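Local coordinates for dual specificity protein phosphatase 18 (Homo sapiens, PDB 2ESB), which removes phosphate from tyrosine and, less readily, threonine residues of MAP kinase peptides as a dual specificity member of the protein-tyrosine phosphatase family, at residues L20-I23 and L27-S30; V56-T59 and Q65-Q68; M125-A130 and H153-L158. One frame throughout, in Å; residues are numbered along the deposited sequence.

Contact 1: L20-I23 and L27-S30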
loop_
_atom_site.group_PDB
_atom_site.type_symbol
_atom_site.label_atom_id
_atom_site.label_comp_id
_atom_site.label_asym_id
_atom_site.label_seq_id
_atom_site.Cartn_x
_atom_site.Cartn_y
_atom_site.Cartn_z
ATOM N N LEU A 20 -8.093 10.947 3.029
ATOM C CA LEU A 20 -7.120 9.974 3.500
ATOM C C LEU A 20 -7.818 8.812 4.189
ATOM O O LEU A 20 -8.606 9.015 5.110
ATOM C CB LEU A 20 -6.153 10.621 4.490
ATOM C CG LEU A 20 -4.870 11.269 3.970
ATOM C CD1 LEU A 20 -5.142 12.126 2.747
ATOM C CD2 LEU A 20 -4.257 12.090 5.097
ATOM N N SER A 21 -7.535 7.599 3.733
ATOM C CA SER A 21 -8.107 6.412 4.350
ATOM C C SER A 21 -7.130 5.934 5.422
ATOM O O SER A 21 -6.023 5.490 5.116
ATOM C CB SER A 21 -8.316 5.314 3.309
ATOM O OG SER A 21 -9.138 5.769 2.241
ATOM N N GLN A 22 -7.527 6.023 6.686
ATOM C CA GLN A 22 -6.639 5.587 7.744
ATOM C C GLN A 22 -6.628 4.062 7.850
ATOM O O GLN A 22 -7.679 3.430 7.925
ATOM C CB GLN A 22 -7.042 6.211 9.083
ATOM C CG GLN A 22 -6.070 5.822 10.200
ATOM C CD GLN A 22 -6.194 6.693 11.444
ATOM O OE1 GLN A 22 -7.244 7.249 11.728
ATOM N NE2 GLN A 22 -5.114 6.789 12.198
ATOM N N ILE A 23 -5.437 3.467 7.850
ATOM C CA ILE A 23 -5.339 2.014 7.932
ATOM C C ILE A 23 -4.935 1.571 9.335
ATOM O O ILE A 23 -5.479 0.602 9.860
ATOM C CB ILE A 23 -4.328 1.451 6.916
ATOM C CG1 ILE A 23 -4.576 2.048 5.526
ATOM C CG2 ILE A 23 -4.438 -0.073 6.869
ATOM C CD1 ILE A 23 -6.012 1.924 5.020
ATOM N N LEU A 27 -0.596 4.785 9.689
ATOM C CA LEU A 27 -0.546 4.584 8.248
ATOM C C LEU A 27 -1.862 4.940 7.590
ATOM O O LEU A 27 -2.930 4.594 8.103
ATOM C CB LEU A 27 -0.199 3.135 7.924
ATOM C CG LEU A 27 -0.124 2.804 6.428
ATOM C CD1 LEU A 27 1.041 3.560 5.789
ATOM C CD2 LEU A 27 0.053 1.285 6.259
ATOM N N TYR A 28 -1.767 5.634 6.458
ATOM C CA TYR A 28 -2.924 6.059 5.669
ATOM C C TYR A 28 -2.677 5.767 4.187
ATOM O O TYR A 28 -1.530 5.641 3.751
ATOM C CB TYR A 28 -3.145 7.568 5.802
ATOM C CG TYR A 28 -3.377 8.085 7.206
ATOM C CD1 TYR A 28 -2.337 8.127 8.132
ATOM C CD2 TYR A 28 -4.628 8.577 7.591
ATOM C CE1 TYR A 28 -2.526 8.652 9.408
ATOM C CE2 TYR A 28 -4.835 9.107 8.876
ATOM C CZ TYR A 28 -3.777 9.138 9.772
ATOM O OH TYR A 28 -3.950 9.647 11.032
ATOM N N ILE A 29 -3.754 5.677 3.414
ATOM C CA ILE A 29 -3.652 5.470 1.967
ATOM C C ILE A 29 -4.526 6.527 1.289
ATOM O O ILE A 29 -5.599 6.864 1.796
ATOM C CB ILE A 29 -4.203 4.103 1.506
ATOM C CG1 ILE A 29 -3.367 2.954 2.072
ATOM C CG2 ILE A 29 -4.183 4.047 -0.017
ATOM C CD1 ILE A 29 -3.974 1.575 1.758
ATOM N N SER A 30 -4.091 7.049 0.149
ATOM C CA SER A 30 -4.910 8.045 -0.547
ATOM C C SER A 30 -4.582 8.106 -2.025
ATOM O O SER A 30 -3.673 7.418 -2.507
ATOM C CB SER A 30 -4.699 9.445 0.055
ATOM O OG SER A 30 -3.534 10.062 -0.487
#
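Ser21 and Ile29 face each other as an antiparallel hydrogen-bonded pair in a beta hairpin of the phosphatase fold. Strand 21-24 is an outermost strand of the mixed five-stranded sheet, and strand 27-30 joins it to the parallel strand 100-103.

Three backbone bonds hold the hairpin. Ser21 N gives to Ile29 O at 2.8 Å. Ile29 N returns a bond to Ser21 O. Nearer the turn, Ile23 N gives to Leu27 O, also at 2.8 Å. Between these bonds, Gln22 and Tyr28 form a non-hydrogen-bonded pair, and Tyr28 CA leans on Ser21 O in a CA-H...O contact of 3.2 Å.

Apolar contacts fall on both faces of the hairpin. On the face of Ser21 and Ile29, Ile23 CG1 meets Ile29 CG1 at 3.8 Å as the two side chains cross at a slant. Both isoleucines also touch Cys115 of helix 110-122, and the side chain of Ile29 is about 6 Å from that of Cys104, the predicted phosphocysteine nucleophile. On the face of Gln22 and Tyr28, Leu20 CB touches Tyr28 CD2. Leu20 CD1 reaches on to Ser30 CB at 3.8 Å.

The polar side chains turn to other partners. Ser21 OG bonds to Arg138 NH1, Tyr28 OH to Arg99 NH1, and Gln22 NE2 to Thr24 O.

The ring contact is a CH-pi interaction. Gln22 runs alongside Tyr28 in the same direction. Its CG stands anti to the backbone N (chi1 -177°) and the chain stays extended, which carries the amide along the ring to the hydroxyl end. Amide and ring planes are 13° apart, and Gln22 CG sits over one ring face, 4.1 Å from the centroid of Tyr28.

Contact 2: V56-T59 and Q65-Q68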
loop_
_atom_site.group_PDB
_atom_site.type_symbol
_atom_site.label_atom_id
_atom_site.label_comp_id
_atom_site.label_asym_id
_atom_site.label_seq_id
_atom_site.Cartn_x
_atom_site.Cartn_y
_atom_site.Cartn_z
ATOM N N VAL A 56 3.075 10.500 -10.698
ATOM C CA VAL A 56 2.533 11.533 -9.818
ATOM C C VAL A 56 3.619 12.419 -9.219
ATOM O O VAL A 56 4.619 11.931 -8.686
ATOM C CB VAL A 56 1.705 10.901 -8.667
ATOM C CG1 VAL A 56 1.055 11.993 -7.815
ATOM C CG2 VAL A 56 0.648 9.966 -9.249
ATOM N N VAL A 57 3.420 13.728 -9.317
ATOM C CA VAL A 57 4.371 14.685 -8.764
ATOM C C VAL A 57 3.861 15.206 -7.416
ATOM O O VAL A 57 2.691 15.567 -7.290
ATOM C CB VAL A 57 4.559 15.886 -9.708
ATOM C CG1 VAL A 57 5.313 17.010 -8.971
ATOM C CG2 VAL A 57 5.301 15.440 -10.972
ATOM N N ASN A 58 4.731 15.232 -6.410
ATOM C CA ASN A 58 4.358 15.752 -5.092
ATOM C C ASN A 58 4.740 17.223 -4.934
ATOM O O ASN A 58 5.790 17.655 -5.422
ATOM C CB ASN A 58 5.101 15.013 -3.964
ATOM C CG ASN A 58 4.551 13.636 -3.689
ATOM O OD1 ASN A 58 5.243 12.640 -3.857
ATOM N ND2 ASN A 58 3.294 13.577 -3.252
ATOM N N THR A 59 3.893 17.970 -4.229
ATOM C CA THR A 59 4.182 19.354 -3.883
ATOM C C THR A 59 4.913 19.087 -2.561
ATOM O O THR A 59 4.412 18.334 -1.731
ATOM C CB THR A 59 2.899 20.156 -3.581
ATOM O OG1 THR A 59 2.035 20.140 -4.727
ATOM C CG2 THR A 59 3.242 21.609 -3.238
ATOM N N GLN A 65 8.352 14.755 5.138
ATOM C CA GLN A 65 9.388 14.054 4.380
ATOM C C GLN A 65 8.734 13.306 3.227
ATOM O O GLN A 65 7.670 12.719 3.402
ATOM C CB GLN A 65 10.126 13.061 5.291
ATOM C CG GLN A 65 11.365 12.460 4.647
ATOM C CD GLN A 65 11.947 11.311 5.464
ATOM O OE1 GLN A 65 11.961 11.357 6.697
ATOM N NE2 GLN A 65 12.434 10.278 4.777
ATOM N N TYR A 66 9.365 13.330 2.051
ATOM C CA TYR A 66 8.820 12.666 0.866
ATOM C C TYR A 66 9.811 11.710 0.210
ATOM O O TYR A 66 11.023 11.885 0.318
ATOM C CB TYR A 66 8.419 13.699 -0.207
ATOM C CG TYR A 66 7.334 14.677 0.195
ATOM C CD1 TYR A 66 7.621 15.778 1.000
ATOM C CD2 TYR A 66 6.021 14.495 -0.230
ATOM C CE1 TYR A 66 6.627 16.681 1.372
ATOM C CE2 TYR A 66 5.005 15.398 0.141
ATOM C CZ TYR A 66 5.318 16.487 0.940
ATOM O OH TYR A 66 4.335 17.385 1.301
ATOM N N MET A 67 9.284 10.703 -0.474
ATOM C CA MET A 67 10.118 9.772 -1.220
ATOM C C MET A 67 9.245 9.174 -2.313
ATOM O O MET A 67 8.016 9.267 -2.266
ATOM C CB MET A 67 10.686 8.662 -0.331
ATOM C CG MET A 67 9.699 7.576 0.034
ATOM S SD MET A 67 10.542 6.277 0.962
ATOM C CE MET A 67 11.243 5.361 -0.431
ATOM N N GLN A 68 9.874 8.554 -3.298
ATOM C CA GLN A 68 9.116 7.977 -4.391
ATOM C C GLN A 68 9.628 6.607 -4.776
ATOM O O GLN A 68 10.841 6.370 -4.821
ATOM C CB GLN A 68 9.177 8.915 -5.597
ATOM C CG GLN A 68 8.269 8.535 -6.756
ATOM C CD GLN A 68 7.939 9.731 -7.626
ATOM O OE1 GLN A 68 8.341 10.860 -7.326
ATOM N NE2 GLN A 68 7.197 9.498 -8.698
HETATM O O HOH W 1 7.910 11.993 -3.376
HETATM O O HOH W 2 7.419 14.132 -6.803
HETATM O O HOH W 3 2.340 17.063 -0.413
#
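Tyr66 meets Asn58 and Thr59, and both approach its ring obliquely. Tyr66 CD2 lies 3.9 Å from Asn58 CG, and the amide and ring planes are turned 47° apart. Tyr66 CG is beside the backbone N (chi1 -62°), and the ring extends past Asn58 to the Thr59 carbonyl. A water donates to Thr59 O at 2.8 Å and lies 2.6 Å from Tyr66 OH. That hydroxyl also bonds to Tyr61 N.

Residues 65-68 form an edge strand of the mixed phosphatase sheet, beside strand 48-51. The loop 56-59, which comes before this strand, runs alongside it in nearly the opposite direction without pairing with it, and three waters bridge the two. Met67 takes part through its backbone: a second water donates to Asn58 OD1 at 2.8 Å and weakly to Met67 O. Asn58 OD1 also accepts from Asn51 ND2, while Asn58 ND2 bonds to His103 NE2.

Gln68 extends toward Val56 and gives its NE2 to Ser53 O. The side chain of Val56 is about 6 Å from that of Cys104, the predicted phosphocysteine, which follows His103. A third water accepts from Asn58 N at 2.9 Å and donates weakly to Gln68 OE1.

Contact 3: M125-A130 and H153-L158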
loop_
_atom_site.group_PDB
_atom_site.type_symbol
_atom_site.label_atom_id
_atom_site.label_comp_id
_atom_site.label_asym_id
_atom_site.label_seq_id
_atom_site.Cartn_x
_atom_site.Cartn_y
_atom_site.Cartn_z
ATOM N N MET A 125 -0.606 -10.330 10.182
ATOM C CA MET A 125 -1.861 -10.656 9.518
ATOM C C MET A 125 -1.637 -11.500 8.275
ATOM O O MET A 125 -0.649 -11.324 7.568
ATOM C CB MET A 125 -2.606 -9.378 9.121
ATOM C CG MET A 125 -3.134 -8.575 10.306
ATOM S SD MET A 125 -3.808 -6.969 9.823
ATOM C CE MET A 125 -5.502 -7.370 9.584
ATOM N N SER A 126 -2.547 -12.433 8.023
ATOM C CA SER A 126 -2.452 -13.256 6.824
ATOM C C SER A 126 -2.772 -12.300 5.674
ATOM O O SER A 126 -3.351 -11.232 5.906
ATOM C CB SER A 126 -3.501 -14.362 6.862
ATOM O OG SER A 126 -4.791 -13.787 6.887
ATOM N N LEU A 127 -2.398 -12.666 4.448
ATOM C CA LEU A 127 -2.691 -11.815 3.301
ATOM C C LEU A 127 -4.199 -11.598 3.242
ATOM O O LEU A 127 -4.674 -10.488 2.996
ATOM C CB LEU A 127 -2.195 -12.457 1.992
ATOM C CG LEU A 127 -2.448 -11.665 0.693
ATOM C CD1 LEU A 127 -1.898 -10.230 0.830
ATOM C CD2 LEU A 127 -1.779 -12.379 -0.500
ATOM N N LEU A 128 -4.959 -12.659 3.481
ATOM C CA LEU A 128 -6.418 -12.550 3.453
ATOM C C LEU A 128 -6.929 -11.540 4.488
ATOM O O LEU A 128 -7.757 -10.673 4.168
ATOM C CB LEU A 128 -7.060 -13.920 3.718
ATOM C CG LEU A 128 -8.596 -13.970 3.783
ATOM C CD1 LEU A 128 -9.184 -13.512 2.462
ATOM C CD2 LEU A 128 -9.062 -15.390 4.098
ATOM N N ASP A 129 -6.445 -11.648 5.723
ATOM C CA ASP A 129 -6.899 -10.730 6.773
ATOM C C ASP A 129 -6.413 -9.307 6.519
ATOM O O ASP A 129 -7.122 -8.341 6.800
ATOM C CB ASP A 129 -6.451 -11.204 8.164
ATOM C CG ASP A 129 -7.218 -12.442 8.641
ATOM O OD1 ASP A 129 -8.272 -12.767 8.054
ATOM O OD2 ASP A 129 -6.770 -13.091 9.612
ATOM N N ALA A 130 -5.210 -9.173 5.982
ATOM C CA ALA A 130 -4.698 -7.842 5.676
ATOM C C ALA A 130 -5.590 -7.216 4.603
ATOM O O ALA A 130 -5.884 -6.019 4.644
ATOM C CB ALA A 130 -3.255 -7.941 5.180
ATOM N N HIS A 153 3.490 -14.578 -2.991
ATOM C CA HIS A 153 4.854 -15.082 -2.822
ATOM C C HIS A 153 5.460 -14.532 -1.516
ATOM O O HIS A 153 6.126 -15.250 -0.773
ATOM C CB HIS A 153 5.719 -14.682 -4.016
ATOM C CG HIS A 153 7.148 -15.110 -3.894
ATOM N ND1 HIS A 153 8.151 -14.252 -3.497
ATOM C CD2 HIS A 153 7.738 -16.312 -4.091
ATOM C CE1 HIS A 153 9.299 -14.906 -3.459
ATOM N NE2 HIS A 153 9.075 -16.159 -3.814
ATOM N N TYR A 154 5.208 -13.260 -1.232
ATOM C CA TYR A 154 5.720 -12.631 -0.010
ATOM C C TYR A 154 5.057 -13.262 1.221
ATOM O O TYR A 154 5.715 -13.494 2.231
ATOM C CB TYR A 154 5.449 -11.127 -0.056
ATOM C CG TYR A 154 6.086 -10.321 1.047
ATOM C CD1 TYR A 154 7.440 -10.440 1.332
ATOM C CD2 TYR A 154 5.341 -9.399 1.775
ATOM C CE1 TYR A 154 8.046 -9.662 2.320
ATOM C CE2 TYR A 154 5.941 -8.604 2.767
ATOM C CZ TYR A 154 7.294 -8.747 3.031
ATOM O OH TYR A 154 7.905 -7.983 4.000
ATOM N N GLU A 155 3.757 -13.532 1.141
ATOM C CA GLU A 155 3.060 -14.163 2.257
ATOM C C GLU A 155 3.710 -15.507 2.552
ATOM O O GLU A 155 3.952 -15.850 3.714
ATOM C CB GLU A 155 1.577 -14.396 1.942
ATOM C CG GLU A 155 0.823 -15.010 3.127
ATOM C CD GLU A 155 -0.620 -15.374 2.831
ATOM O OE1 GLU A 155 -1.433 -15.344 3.779
ATOM O OE2 GLU A 155 -0.953 -15.709 1.676
ATOM N N PHE A 156 3.991 -16.275 1.501
ATOM C CA PHE A 156 4.613 -17.585 1.683
ATOM C C PHE A 156 5.977 -17.421 2.330
ATOM O O PHE A 156 6.376 -18.227 3.173
ATOM C CB PHE A 156 4.779 -18.316 0.349
ATOM C CG PHE A 156 5.330 -19.709 0.494
ATOM C CD1 PHE A 156 4.538 -20.729 1.015
ATOM C CD2 PHE A 156 6.644 -19.993 0.139
ATOM C CE1 PHE A 156 5.048 -22.017 1.183
ATOM C CE2 PHE A 156 7.165 -21.278 0.303
ATOM C CZ PHE A 156 6.361 -22.291 0.827
ATOM N N GLN A 157 6.699 -16.382 1.927
ATOM C CA GLN A 157 8.014 -16.126 2.497
ATOM C C GLN A 157 7.917 -15.829 3.990
ATOM O O GLN A 157 8.729 -16.311 4.782
ATOM C CB GLN A 157 8.680 -14.946 1.793
ATOM C CG GLN A 157 9.007 -15.214 0.327
ATOM C CD GLN A 157 9.761 -14.068 -0.317
ATOM O OE1 GLN A 157 9.267 -12.941 -0.381
ATOM N NE2 GLN A 157 10.970 -14.351 -0.795
ATOM N N LEU A 158 6.911 -15.052 4.371
ATOM C CA LEU A 158 6.722 -14.673 5.773
ATOM C C LEU A 158 6.129 -15.757 6.661
ATOM O O LEU A 158 6.540 -15.913 7.804
ATOM C CB LEU A 158 5.819 -13.437 5.880
ATOM C CG LEU A 158 6.305 -12.080 5.344
ATOM C CD1 LEU A 158 5.145 -11.073 5.386
ATOM C CD2 LEU A 158 7.476 -11.565 6.173
#
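Glu155 OE1 is gripped by two donors. Leu127 N gives it a bond of 2.9 Å, with an N-H...O angle of 164°, and Thr163 OG1 bonds to the same oxygen. The amide of Leu127 comes from above the carboxylate plane, 63° out of it. The other oxygen, Glu155 OE2, bonds to Asn162 ND2, so both ends of this buried carboxylate have partners.

The Glu155 chain is fully extended, with CG anti to the backbone N (chi1 -178°). This carries the carboxylate from its own helix to the first turn of helix 127-137. There Leu127 CB packs against the carboxylate carbon, Glu155 CD, at 3.4 Å. Ser126 is the N-cap: its OG accepts from Asp129 N at 2.9 Å. A carboxylate at this N-terminal end is probably favoured by the helix dipole.

An alanine in place of Glu155 would remove the carboxylate, and would probably leave Leu127 N, Thr163 OG1 and Asn162 ND2 without their carboxylate partners and open a gap beside Leu127 CB.

The Leu127 side chain continues inward to Trp148, Leu151 and Ile152 of helix 145-159 and to Met120 of helix 110-122. The carboxylate thus ties the start of helix 127-137 to helix 145-159 and to the loop of Asn162 and Thr163 that follows it.

How the contacts relate
Contacts 1 and 2 reach the same mixed sheet at its two outermost strands, with centres about 16 Å apart. Contact 1 is buried. Contact 2 is a surface contact. Contact 3 lies among the helices and is partly buried, its centre about 28 Å from that of contact 2 and across the centre of the chain. The chemistry follows the place. The hairpin of contact 1 uses direct backbone bonds and apolar side chains. Contact 2 has no clear direct bond and relies on waters. Contact 3 depends on one carboxylate at a helix start. The side chains of Ile29 in contact 1 and Val56 in contact 2 are each about 6 Å from that of Cys104, whereas contact 3 lies away from it.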